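Local coordinates for protein CDP-4-keto-6-deoxy-D-glucose-3-dehydrase (PDB 3BB8) that probably catalyses the PLP-dependent dehydration of CDP-4-keto-6-deoxy-D-glucose at carbon 3 in lipopolysaccharide sugar biosynthesis, on an aspartate aminotransferase fold, at residues V357-V371 with D423-L435. The protein carries 1 engineered substitution. Numbering follows the deposited sequence.
Sequences VSRIDLVKFLDEAKV and DYVVSKFEEFFGL
Tyr424 O accepts from Ser427 OG at 2.8 Å and from Lys428 N, both on one face of its plane, while Tyr424 OH donates across to Ala369 O at 2.7 Å, on an in-plane lone pair just past the end of helix 359-368. Lys370, with positive phi, closes that helix in a Schellman motif. Small Ala369 lets the aliphatic part of Lys428 lie against it, Ala369 CB 3.7 Å from Lys428 CE, while Lys428 NZ salt-bridges Glu431 OE1. Phe432, its CG anti to the backbone N (chi1 -179°), reaches helix 359-368: Leu362 CD1 sits above the centre of the Phe432 ring, a CH-pi contact, and Val357 CG2 meets the ring edge. Phe365 slides past Phe432, ring planes 52° apart, its edge toward Glu431 OE2 and the Lys428 carbonyl, where weakly positive ring hydrogens suit oxygen. Leu366 crosses Phe429 at about a right angle. Val357, Phe432 and Phe433 line a pocket holding benzamidine, probably from the crystallisation liquor. The helices cross obliquely, N-to-C directions 134° apart, and pack on the three-stranded antiparallel sheet: Leu362 and Phe429 touch Phe409 of strand 408-411, Phe433 reaches strand 347-351, and helix 293-323 lies against Val426.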
ATOM      1  N   VAL A 357     -29.247 -13.194  28.607  1.00 45.63           N
ATOM      2  CA  VAL A 357     -29.268 -13.290  27.146  1.00 45.71           C
ATOM      3  C   VAL A 357     -27.856 -13.267  26.569  1.00 44.99           C
ATOM      4  O   VAL A 357     -26.886 -13.064  27.291  1.00 45.16           O
ATOM      5  CB  VAL A 357     -30.073 -12.149  26.503  1.00 45.10           C
ATOM      6  CG1 VAL A 357     -31.540 -12.324  26.815  1.00 45.36           C
ATOM      7  CG2 VAL A 357     -29.559 -10.810  26.993  1.00 44.62           C
ATOM      8  N   SER A 358     -27.750 -13.470  25.262  1.00 46.15           N
ATOM      9  CA  SER A 358     -26.452 -13.480  24.593  1.00 48.12           C
ATOM     10  C   SER A 358     -26.216 -12.268  23.711  1.00 47.14           C
ATOM     11  O   SER A 358     -27.161 -11.675  23.197  1.00 48.17           O
ATOM     12  CB  SER A 358     -26.308 -14.739  23.735  1.00 47.49           C
ATOM     13  OG  SER A 358     -25.750 -15.799  24.489  1.00 53.09           O
ATOM     14  N   ARG A 359     -24.944 -11.912  23.540  1.00 46.75           N
ATOM     15  CA  ARG A 359     -24.571 -10.794  22.685  1.00 44.48           C
ATOM     16  C   ARG A 359     -25.225 -11.069  21.337  1.00 43.39           C
ATOM     17  O   ARG A 359     -25.729 -10.159  20.680  1.00 42.78           O
ATOM     18  CB  ARG A 359     -23.044 -10.727  22.541  1.00 45.57           C
ATOM     19  CG  ARG A 359     -22.519  -9.519  21.767  1.00 44.34           C
ATOM     20  CD  ARG A 359     -20.985  -9.467  21.794  1.00 45.10           C
ATOM     21  NE  ARG A 359     -20.393 -10.670  21.206  1.00 44.65           N
ATOM     22  CZ  ARG A 359     -19.092 -10.932  21.170  1.00 42.82           C
ATOM     23  NH1 ARG A 359     -18.221 -10.077  21.683  1.00 41.11           N
ATOM     24  NH2 ARG A 359     -18.661 -12.064  20.631  1.00 44.04           N
ATOM     25  N   ILE A 360     -25.231 -12.340  20.942  1.00 43.05           N
ATOM     26  CA  ILE A 360     -25.844 -12.766  19.683  1.00 43.23           C
ATOM     27  C   ILE A 360     -27.292 -12.279  19.614  1.00 43.20           C
ATOM     28  O   ILE A 360     -27.742 -11.791  18.570  1.00 41.47           O
ATOM     29  CB  ILE A 360     -25.870 -14.320  19.543  1.00 45.54           C
ATOM     30  CG1 ILE A 360     -24.450 -14.884  19.463  1.00 47.12           C
ATOM     31  CG2 ILE A 360     -26.648 -14.715  18.296  1.00 45.03           C
ATOM     32  CD1 ILE A 360     -23.697 -14.478  18.207  1.00 51.86           C
ATOM     33  N   ASP A 361     -28.023 -12.429  20.724  1.00 41.87           N
ATOM     34  CA  ASP A 361     -29.423 -12.003  20.771  1.00 42.41           C
ATOM     35  C   ASP A 361     -29.519 -10.496  20.593  1.00 40.75           C
ATOM     36  O   ASP A 361     -30.279 -10.004  19.756  1.00 42.05           O
ATOM     37  CB  ASP A 361     -30.081 -12.386  22.105  1.00 44.48           C
ATOM     38  CG  ASP A 361     -30.043 -13.878  22.376  1.00 48.62           C
ATOM     39  OD1 ASP A 361     -30.292 -14.660  21.430  1.00 49.74           O
ATOM     40  OD2 ASP A 361     -29.772 -14.269  23.537  1.00 49.78           O
ATOM     41  N   LEU A 362     -28.740  -9.770  21.388  1.00 38.59           N
ATOM     42  CA  LEU A 362     -28.728  -8.318  21.333  1.00 38.24           C
ATOM     43  C   LEU A 362     -28.357  -7.817  19.932  1.00 38.45           C
ATOM     44  O   LEU A 362     -29.086  -7.015  19.341  1.00 37.85           O
ATOM     45  CB  LEU A 362     -27.763  -7.769  22.392  1.00 36.60           C
ATOM     46  CG  LEU A 362     -27.765  -6.257  22.660  1.00 37.39           C
ATOM     47  CD1 LEU A 362     -29.182  -5.773  22.889  1.00 36.16           C
ATOM     48  CD2 LEU A 362     -26.898  -5.947  23.882  1.00 35.74           C
ATOM     49  N   VAL A 363     -27.238  -8.296  19.389  1.00 39.24           N
ATOM     50  CA  VAL A 363     -26.823  -7.868  18.052  1.00 40.80           C
ATOM     51  C   VAL A 363     -27.932  -8.161  17.040  1.00 43.34           C
ATOM     52  O   VAL A 363     -28.340  -7.294  16.266  1.00 42.51           O
ATOM     53  CB  VAL A 363     -25.529  -8.589  17.598  1.00 39.23           C
ATOM     54  CG1 VAL A 363     -25.268  -8.306  16.130  1.00 38.47           C
ATOM     55  CG2 VAL A 363     -24.353  -8.125  18.438  1.00 38.00           C
ATOM     56  N   LYS A 364     -28.424  -9.393  17.059  1.00 46.78           N
ATOM     57  CA  LYS A 364     -29.476  -9.792  16.140  1.00 50.11           C
ATOM     58  C   LYS A 364     -30.696  -8.892  16.293  1.00 50.22           C
ATOM     59  O   LYS A 364     -31.344  -8.551  15.306  1.00 50.54           O
ATOM     60  CB  LYS A 364     -29.863 -11.247  16.393  1.00 54.03           C
ATOM     61  CG  LYS A 364     -30.862 -11.802  15.393  1.00 58.57           C
ATOM     62  CD  LYS A 364     -31.130 -13.275  15.668  1.00 63.29           C
ATOM     63  CE  LYS A 364     -29.855 -14.113  15.532  1.00 64.58           C
ATOM     64  NZ  LYS A 364     -29.312 -14.091  14.140  1.00 66.60           N
ATOM     65  N   PHE A 365     -31.001  -8.507  17.529  1.00 50.26           N
ATOM     66  CA  PHE A 365     -32.150  -7.643  17.799  1.00 50.53           C
ATOM     67  C   PHE A 365     -31.913  -6.249  17.224  1.00 49.62           C
ATOM     68  O   PHE A 365     -32.752  -5.712  16.497  1.00 49.44           O
ATOM     69  CB  PHE A 365     -32.400  -7.543  19.309  1.00 51.06           C
ATOM     70  CG  PHE A 365     -33.527  -6.618  19.678  1.00 52.23           C
ATOM     71  CD1 PHE A 365     -34.852  -7.019  19.536  1.00 53.07           C
ATOM     72  CD2 PHE A 365     -33.262  -5.339  20.157  1.00 52.60           C
ATOM     73  CE1 PHE A 365     -35.902  -6.159  19.869  1.00 53.37           C
ATOM     74  CE2 PHE A 365     -34.304  -4.468  20.492  1.00 54.00           C
ATOM     75  CZ  PHE A 365     -35.627  -4.881  20.347  1.00 53.31           C
ATOM     76  N   LEU A 366     -30.764  -5.670  17.557  1.00 49.18           N
ATOM     77  CA  LEU A 366     -30.403  -4.342  17.073  1.00 48.23           C
ATOM     78  C   LEU A 366     -30.303  -4.331  15.554  1.00 48.42           C
ATOM     79  O   LEU A 366     -30.702  -3.369  14.899  1.00 47.72           O
ATOM     80  CB  LEU A 366     -29.076  -3.909  17.694  1.00 45.16           C
ATOM     81  CG  LEU A 366     -29.161  -3.715  19.206  1.00 43.15           C
ATOM     82  CD1 LEU A 366     -27.789  -3.439  19.791  1.00 42.32           C
ATOM     83  CD2 LEU A 366     -30.102  -2.567  19.493  1.00 43.03           C
ATOM     84  N   ASP A 367     -29.777  -5.416  15.001  1.00 50.33           N
ATOM     85  CA  ASP A 367     -29.629  -5.546  13.561  1.00 53.41           C
ATOM     86  C   ASP A 367     -30.985  -5.369  12.886  1.00 54.37           C
ATOM     87  O   ASP A 367     -31.110  -4.657  11.890  1.00 53.66           O
ATOM     88  CB  ASP A 367     -29.064  -6.924  13.218  1.00 56.51           C
ATOM     89  CG  ASP A 367     -28.787  -7.089  11.736  1.00 60.23           C
ATOM     90  OD1 ASP A 367     -28.871  -8.235  11.241  1.00 62.87           O
ATOM     91  OD2 ASP A 367     -28.474  -6.078  11.069  1.00 61.50           O
ATOM     92  N   GLU A 368     -32.002  -6.025  13.433  1.00 56.07           N
ATOM     93  CA  GLU A 368     -33.347  -5.937  12.879  1.00 56.90           C
ATOM     94  C   GLU A 368     -33.878  -4.516  13.021  1.00 55.43           C
ATOM     95  O   GLU A 368     -34.572  -4.012  12.138  1.00 55.54           O
ATOM     96  CB  GLU A 368     -34.270  -6.927  13.594  1.00 60.58           C
ATOM     97  CG  GLU A 368     -33.711  -8.351  13.621  1.00 65.87           C
ATOM     98  CD  GLU A 368     -34.641  -9.354  14.295  1.00 68.99           C
ATOM     99  OE1 GLU A 368     -35.110  -9.082  15.425  1.00 69.93           O
ATOM    100  OE2 GLU A 368     -34.891 -10.424  13.693  1.00 70.09           O
ATOM    101  N   ALA A 369     -33.530  -3.872  14.130  1.00 53.46           N
ATOM    102  CA  ALA A 369     -33.957  -2.505  14.412  1.00 52.89           C
ATOM    103  C   ALA A 369     -33.184  -1.454  13.613  1.00 52.60           C
ATOM    104  O   ALA A 369     -33.419  -0.256  13.778  1.00 53.12           O
ATOM    105  CB  ALA A 369     -33.760  -2.204  15.899  1.00 53.03           C
ATOM    106  N   LYS A 370     -32.258  -1.905  12.769  1.00 52.23           N
ATOM    107  CA  LYS A 370     -31.436  -1.017  11.938  1.00 50.87           C
ATOM    108  C   LYS A 370     -30.310  -0.326  12.703  1.00 48.27           C
ATOM    109  O   LYS A 370     -29.774   0.681  12.254  1.00 47.76           O
ATOM    110  CB  LYS A 370     -32.317   0.049  11.278  1.00 53.77           C
ATOM    111  CG  LYS A 370     -33.456  -0.479  10.429  1.00 56.23           C
ATOM    112  CD  LYS A 370     -32.981  -0.936   9.072  1.00 58.33           C
ATOM    113  CE  LYS A 370     -34.168  -1.166   8.146  1.00 61.45           C
ATOM    114  NZ  LYS A 370     -33.756  -1.597   6.777  1.00 63.17           N
ATOM    115  N   VAL A 371     -29.970  -0.857  13.871  1.00 46.53           N
ATOM    116  CA  VAL A 371     -28.898  -0.293  14.679  1.00 43.35           C
ATOM    117  C   VAL A 371     -27.659  -1.144  14.469  1.00 43.82           C
ATOM    118  O   VAL A 371     -27.580  -2.275  14.966  1.00 43.59           O
ATOM    119  CB  VAL A 371     -29.253  -0.313  16.173  1.00 42.26           C
ATOM    120  CG1 VAL A 371     -28.049   0.144  17.003  1.00 39.20           C
ATOM    121  CG2 VAL A 371     -30.448   0.580  16.426  1.00 40.64           C
ATOM    122  N   ASP A 423     -31.409   8.859  19.998  1.00 45.03           N
ATOM    123  CA  ASP A 423     -32.599   8.656  20.813  1.00 45.43           C
ATOM    124  C   ASP A 423     -33.284   7.368  20.369  1.00 44.62           C
ATOM    125  O   ASP A 423     -33.762   6.594  21.200  1.00 42.62           O
ATOM    126  CB  ASP A 423     -33.557   9.847  20.668  1.00 44.70           C
ATOM    127  CG  ASP A 423     -33.133  11.041  21.504  1.00 46.84           C
ATOM    128  OD1 ASP A 423     -33.510  12.179  21.154  1.00 46.77           O
ATOM    129  OD2 ASP A 423     -32.430  10.842  22.522  1.00 47.94           O
ATOM    130  N   TYR A 424     -33.314   7.141  19.059  1.00 43.44           N
ATOM    131  CA  TYR A 424     -33.936   5.941  18.523  1.00 43.99           C
ATOM    132  C   TYR A 424     -33.202   4.700  19.016  1.00 45.65           C
ATOM    133  O   TYR A 424     -33.829   3.706  19.384  1.00 46.52           O
ATOM    134  CB  TYR A 424     -33.924   5.958  16.995  1.00 43.46           C
ATOM    135  CG  TYR A 424     -34.357   4.641  16.394  1.00 43.61           C
ATOM    136  CD1 TYR A 424     -35.695   4.246  16.419  1.00 43.84           C
ATOM    137  CD2 TYR A 424     -33.423   3.761  15.852  1.00 43.95           C
ATOM    138  CE1 TYR A 424     -36.090   3.006  15.918  1.00 43.73           C
ATOM    139  CE2 TYR A 424     -33.807   2.519  15.351  1.00 43.21           C
ATOM    140  CZ  TYR A 424     -35.140   2.151  15.388  1.00 43.75           C
ATOM    141  OH  TYR A 424     -35.524   0.931  14.892  1.00 45.76           O
ATOM    142  N   VAL A 425     -31.873   4.759  19.007  1.00 44.37           N
ATOM    143  CA  VAL A 425     -31.066   3.640  19.464  1.00 43.90           C
ATOM    144  C   VAL A 425     -31.383   3.352  20.926  1.00 44.11           C
ATOM    145  O   VAL A 425     -31.609   2.202  21.306  1.00 43.12           O
ATOM    146  CB  VAL A 425     -29.551   3.941  19.311  1.00 43.70           C
ATOM    147  CG1 VAL A 425     -28.721   2.951  20.116  1.00 38.48           C
ATOM    148  CG2 VAL A 425     -29.167   3.871  17.845  1.00 43.20           C
ATOM    149  N   VAL A 426     -31.393   4.402  21.738  1.00 44.11           N
ATOM    150  CA  VAL A 426     -31.681   4.272  23.160  1.00 45.17           C
ATOM    151  C   VAL A 426     -33.037   3.611  23.424  1.00 46.03           C
ATOM    152  O   VAL A 426     -33.165   2.799  24.337  1.00 46.78           O
ATOM    153  CB  VAL A 426     -31.644   5.655  23.867  1.00 44.16           C
ATOM    154  CG1 VAL A 426     -32.278   5.564  25.245  1.00 43.14           C
ATOM    155  CG2 VAL A 426     -30.210   6.121  24.013  1.00 42.60           C
ATOM    156  N   SER A 427     -34.045   3.950  22.628  1.00 46.03           N
ATOM    157  CA  SER A 427     -35.367   3.371  22.828  1.00 46.15           C
ATOM    158  C   SER A 427     -35.322   1.876  22.532  1.00 46.15           C
ATOM    159  O   SER A 427     -36.063   1.088  23.131  1.00 45.14           O
ATOM    160  CB  SER A 427     -36.407   4.062  21.933  1.00 45.78           C
ATOM    161  OG  SER A 427     -36.326   3.626  20.587  1.00 46.59           O
ATOM    162  N   LYS A 428     -34.446   1.483  21.612  1.00 44.39           N
ATOM    163  CA  LYS A 428     -34.320   0.077  21.265  1.00 43.39           C
ATOM    164  C   LYS A 428     -33.637  -0.706  22.382  1.00 42.40           C
ATOM    165  O   LYS A 428     -33.977  -1.860  22.631  1.00 42.20           O
ATOM    166  CB  LYS A 428     -33.571  -0.082  19.944  1.00 42.86           C
ATOM    167  CG  LYS A 428     -34.446   0.213  18.737  1.00 44.42           C
ATOM    168  CD  LYS A 428     -35.650  -0.705  18.745  1.00 46.65           C
ATOM    169  CE  LYS A 428     -36.584  -0.451  17.581  1.00 50.36           C
ATOM    170  NZ  LYS A 428     -37.763  -1.377  17.636  1.00 51.68           N
ATOM    171  N   PHE A 429     -32.682  -0.083  23.062  1.00 41.57           N
ATOM    172  CA  PHE A 429     -32.015  -0.762  24.161  1.00 42.04           C
ATOM    173  C   PHE A 429     -33.035  -0.937  25.288  1.00 42.17           C
ATOM    174  O   PHE A 429     -33.127  -2.001  25.906  1.00 39.77           O
ATOM    175  CB  PHE A 429     -30.821   0.050  24.665  1.00 42.62           C
ATOM    176  CG  PHE A 429     -29.505  -0.361  24.062  1.00 44.67           C
ATOM    177  CD1 PHE A 429     -29.161   0.026  22.770  1.00 44.26           C
ATOM    178  CD2 PHE A 429     -28.604  -1.134  24.793  1.00 45.30           C
ATOM    179  CE1 PHE A 429     -27.934  -0.347  22.213  1.00 45.88           C
ATOM    180  CE2 PHE A 429     -27.377  -1.514  24.244  1.00 46.58           C
ATOM    181  CZ  PHE A 429     -27.041  -1.118  22.952  1.00 45.50           C
ATOM    182  N   GLU A 430     -33.804   0.119  25.545  1.00 41.66           N
ATOM    183  CA  GLU A 430     -34.824   0.083  26.583  1.00 42.09           C
ATOM    184  C   GLU A 430     -35.895  -0.947  26.241  1.00 40.81           C
ATOM    185  O   GLU A 430     -36.316  -1.706  27.099  1.00 40.22           O
ATOM    186  CB  GLU A 430     -35.435   1.472  26.763  1.00 41.44           C
ATOM    187  CG  GLU A 430     -34.515   2.408  27.529  1.00 42.75           C
ATOM    188  CD  GLU A 430     -34.948   3.859  27.463  1.00 42.92           C
ATOM    189  OE1 GLU A 430     -34.309   4.700  28.134  1.00 45.10           O
ATOM    190  OE2 GLU A 430     -35.915   4.161  26.738  1.00 46.03           O
ATOM    191  N   GLU A 431     -36.310  -0.985  24.981  1.00 41.39           N
ATOM    192  CA  GLU A 431     -37.307  -1.944  24.545  1.00 42.62           C
ATOM    193  C   GLU A 431     -36.801  -3.374  24.693  1.00 44.43           C
ATOM    194  O   GLU A 431     -37.577  -4.282  24.967  1.00 46.83           O
ATOM    195  CB  GLU A 431     -37.661  -1.723  23.080  1.00 44.63           C
ATOM    196  CG  GLU A 431     -38.692  -2.719  22.570  1.00 48.19           C
ATOM    197  CD  GLU A 431     -38.926  -2.629  21.074  1.00 49.76           C
ATOM    198  OE1 GLU A 431     -38.968  -1.500  20.545  1.00 51.32           O
ATOM    199  OE2 GLU A 431     -39.086  -3.693  20.433  1.00 51.35           O
ATOM    200  N   PHE A 432     -35.501  -3.573  24.506  1.00 43.94           N
ATOM    201  CA  PHE A 432     -34.903  -4.900  24.585  1.00 43.71           C
ATOM    202  C   PHE A 432     -34.899  -5.471  25.998  1.00 43.97           C
ATOM    203  O   PHE A 432     -35.235  -6.636  26.204  1.00 42.70           O
ATOM    204  CB  PHE A 432     -33.459  -4.855  24.055  1.00 44.12           C
ATOM    205  CG  PHE A 432     -32.753  -6.186  24.081  1.00 41.97           C
ATOM    206  CD1 PHE A 432     -32.956  -7.118  23.072  1.00 42.77           C
ATOM    207  CD2 PHE A 432     -31.891  -6.510  25.126  1.00 42.00           C
ATOM    208  CE1 PHE A 432     -32.311  -8.356  23.097  1.00 41.85           C
ATOM    209  CE2 PHE A 432     -31.245  -7.742  25.162  1.00 41.76           C
ATOM    210  CZ  PHE A 432     -31.456  -8.666  24.142  1.00 42.13           C
ATOM    211  N   PHE A 433     -34.499  -4.651  26.963  1.00 44.35           N
ATOM    212  CA  PHE A 433     -34.424  -5.089  28.346  1.00 46.54           C
ATOM    213  C   PHE A 433     -35.738  -4.865  29.090  1.00 48.00           C
ATOM    214  O   PHE A 433     -35.793  -4.972  30.316  1.00 47.59           O
ATOM    215  CB  PHE A 433     -33.270  -4.365  29.060  1.00 47.02           C
ATOM    216  CG  PHE A 433     -31.899  -4.747  28.546  1.00 47.47           C
ATOM    217  CD1 PHE A 433     -31.443  -6.060  28.645  1.00 47.09           C
ATOM    218  CD2 PHE A 433     -31.074  -3.801  27.944  1.00 47.69           C
ATOM    219  CE1 PHE A 433     -30.188  -6.427  28.150  1.00 47.28           C
ATOM    220  CE2 PHE A 433     -29.817  -4.155  27.443  1.00 47.00           C
ATOM    221  CZ  PHE A 433     -29.373  -5.470  27.546  1.00 47.30           C
ATOM    222  N   GLY A 434     -36.792  -4.558  28.338  1.00 48.49           N
ATOM    223  CA  GLY A 434     -38.097  -4.323  28.931  1.00 50.80           C
ATOM    224  C   GLY A 434     -38.162  -3.151  29.898  1.00 51.88           C
ATOM    225  O   GLY A 434     -38.974  -3.146  30.825  1.00 52.82           O
ATOM    226  N   LEU A 435     -37.313  -2.152  29.684  1.00 52.09           N
ATOM    227  CA  LEU A 435     -37.288  -0.976  30.544  1.00 51.34           C
ATOM    228  C   LEU A 435     -38.358   0.053  30.185  1.00 50.46           C
ATOM    229  O   LEU A 435     -38.557   1.024  30.908  1.00 49.79           O
ATOM    230  CB  LEU A 435     -35.901  -0.335  30.505  1.00 51.34           C
ATOM    231  CG  LEU A 435     -34.816  -1.171  31.193  1.00 52.71           C
ATOM    232  CD1 LEU A 435     -33.435  -0.593  30.891  1.00 52.19           C
ATOM    233  CD2 LEU A 435     -35.076  -1.203  32.698  1.00 49.69           C
TER